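Local coordinates for ferric iron-binding protein HitA (Pseudomonas aeruginosa PAO1, PDB 6IWF) that binds ferric iron, probably as the periplasmic solute-binding protein of an iron uptake system, and is involved in gallium internalization, at residues K120-L125 with A148-L153. Numbering follows the deposited sequence.
Sequences KSLMDL and AAVIKL
Val150 on helix 141-154 presents its two methyl groups to the short 3-10 turn within 120-125; CG2 faces mainly Leu122 and CG1 faces Met123. The CD2 methyl of Leu122 lies 3.9 Å from Val150 CG2, the two branched chains slanting across one another. CG1 is met by Met123 in an end-on approach, with the methionine CE 3.8 Å from Val150 CG1 and its SD 3.9 Å from the same methyl. The sulfur also lies near Val150 CG2, so the thioether spans both branches of the valine. Met123 reaches this place by folding: its chain bends at both chi2 (-56°) and chi3 (-64°), which brings its end to the helix although its CB does not point there. Leu122 instead starts out toward the helix, with CG trans to the backbone N (chi1 -179°).

The backbone carrying these two residues is bound up locally. Ser121 OG accepts from Met123 N at 3.0 Å in an ST turn, and Asp124 OD2 takes Ser121 N, also at 3.0 Å, from above the carboxylate plane. Asp219 hydrogen-bonds Ser121 OG through OD1 and Leu122 N through OD2. Helix 156-169 packs against both partners: Trp162 touches Met123 and its NE1 hydrogen-bonds Leu122 O, while Ala159 lies on Val150.

The contact thus joins the connection between strands 97-108 and 134-136 to the helix that follows the second strand, within a lobe of the periplasmic-binding-protein fold and away from the iron ligands. With just 109 Å² buried between the segments and methyl and thioether groups alone touching, cohesion here is dispersive and hydrophobic and carries no directional bond; the polar bonds at Ser121, Leu122 and Met123 probably do more to fix the turn.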
loop_
_atom_site.group_PDB
_atom_site.type_symbol
_atom_site.label_atom_id
_atom_site.label_comp_id
_atom_site.label_asym_id
_atom_site.label_seq_id
_atom_site.Cartn_x
_atom_site.Cartn_y
_atom_site.Cartn_z
ATOM N N LYS A 120 -22.512 -1.503 -6.873
ATOM C CA LYS A 120 -22.299 -0.092 -7.175
ATOM C C LYS A 120 -21.325 0.556 -6.202
ATOM O O LYS A 120 -20.616 1.503 -6.570
ATOM C CB LYS A 120 -23.633 0.670 -7.148
ATOM C CG LYS A 120 -24.784 0.063 -7.980
ATOM C CD LYS A 120 -24.324 -0.744 -9.197
ATOM C CE LYS A 120 -23.862 0.129 -10.363
ATOM N NZ LYS A 120 -23.580 -0.719 -11.562
ATOM N N SER A 121 -21.267 0.049 -4.971
ATOM C CA SER A 121 -20.431 0.603 -3.915
ATOM C C SER A 121 -19.782 -0.546 -3.158
ATOM O O SER A 121 -20.362 -1.623 -3.056
ATOM C CB SER A 121 -21.269 1.446 -2.928
ATOM O OG SER A 121 -20.506 1.868 -1.806
ATOM N N LEU A 122 -18.589 -0.295 -2.603
ATOM C CA LEU A 122 -18.040 -1.197 -1.591
ATOM C C LEU A 122 -19.071 -1.513 -0.516
ATOM O O LEU A 122 -19.128 -2.637 0.010
ATOM C CB LEU A 122 -16.818 -0.551 -0.939
ATOM C CG LEU A 122 -16.109 -1.384 0.128
ATOM C CD1 LEU A 122 -15.335 -2.486 -0.583
ATOM C CD2 LEU A 122 -15.162 -0.507 0.921
ATOM N N MET A 123 -19.885 -0.523 -0.164
ATOM C CA MET A 123 -20.803 -0.689 0.952
ATOM C C MET A 123 -21.917 -1.681 0.644
ATOM O O MET A 123 -22.539 -2.204 1.581
ATOM C CB MET A 123 -21.379 0.675 1.341
ATOM C CG MET A 123 -20.329 1.739 1.659
ATOM S SD MET A 123 -19.170 1.224 2.962
ATOM C CE MET A 123 -20.288 1.087 4.366
ATOM N N ASP A 124 -22.153 -1.989 -0.641
ATOM C CA ASP A 124 -23.192 -2.942 -1.010
ATOM C C ASP A 124 -22.809 -4.380 -0.685
ATOM O O ASP A 124 -23.696 -5.233 -0.611
ATOM C CB ASP A 124 -23.514 -2.806 -2.504
ATOM C CG ASP A 124 -24.151 -1.473 -2.834
ATOM O OD1 ASP A 124 -24.955 -0.977 -2.014
ATOM O OD2 ASP A 124 -23.849 -0.909 -3.904
ATOM N N LEU A 125 -21.516 -4.663 -0.462
ATOM C CA LEU A 125 -21.047 -6.042 -0.315
ATOM C C LEU A 125 -21.418 -6.657 1.028
ATOM O O LEU A 125 -21.197 -7.859 1.232
ATOM C CB LEU A 125 -19.525 -6.092 -0.520
ATOM C CG LEU A 125 -19.157 -5.924 -1.988
ATOM C CD1 LEU A 125 -17.648 -5.905 -2.166
ATOM C CD2 LEU A 125 -19.774 -7.052 -2.824
ATOM N N ALA A 148 -10.380 1.518 7.885
ATOM C CA ALA A 148 -10.221 2.850 8.450
ATOM C C ALA A 148 -10.916 3.890 7.585
ATOM O O ALA A 148 -11.510 4.840 8.103
ATOM C CB ALA A 148 -8.736 3.196 8.605
ATOM N N ALA A 149 -10.854 3.718 6.263
ATOM C CA ALA A 149 -11.544 4.637 5.362
ATOM C C ALA A 149 -13.056 4.554 5.536
ATOM O O ALA A 149 -13.738 5.585 5.529
ATOM C CB ALA A 149 -11.156 4.338 3.914
ATOM N N VAL A 150 -13.602 3.351 5.708
ATOM C CA VAL A 150 -15.052 3.251 5.900
ATOM C C VAL A 150 -15.455 3.929 7.209
ATOM O O VAL A 150 -16.459 4.646 7.267
ATOM C CB VAL A 150 -15.523 1.781 5.829
ATOM C CG1 VAL A 150 -17.025 1.670 6.138
ATOM C CG2 VAL A 150 -15.245 1.184 4.452
ATOM N N ILE A 151 -14.679 3.725 8.280
ATOM C CA ILE A 151 -14.992 4.398 9.545
ATOM C C ILE A 151 -14.987 5.905 9.360
ATOM O O ILE A 151 -15.889 6.612 9.830
ATOM C CB ILE A 151 -13.998 3.986 10.643
ATOM C CG1 ILE A 151 -14.195 2.519 10.996
ATOM C CG2 ILE A 151 -14.200 4.866 11.895
ATOM C CD1 ILE A 151 -13.103 1.966 11.904
ATOM N N LYS A 152 -13.975 6.415 8.653
ATOM C CA LYS A 152 -13.809 7.856 8.497
ATOM C C LYS A 152 -14.910 8.464 7.632
ATOM O O LYS A 152 -15.396 9.570 7.919
ATOM C CB LYS A 152 -12.430 8.135 7.905
ATOM C CG LYS A 152 -11.412 8.612 8.912
ATOM C CD LYS A 152 -11.661 10.075 9.235
ATOM C CE LYS A 152 -10.374 10.777 9.620
ATOM N NZ LYS A 152 -10.499 12.253 9.498
ATOM N N LEU A 153 -15.320 7.757 6.575
ATOM C CA LEU A 153 -16.288 8.286 5.627
ATOM C C LEU A 153 -17.726 8.040 6.044
ATOM O O LEU A 153 -18.594 8.880 5.769
ATOM C CB LEU A 153 -16.059 7.669 4.242
ATOM C CG LEU A 153 -14.685 7.998 3.645
ATOM C CD1 LEU A 153 -14.394 7.081 2.459
ATOM C CD2 LEU A 153 -14.584 9.477 3.242
#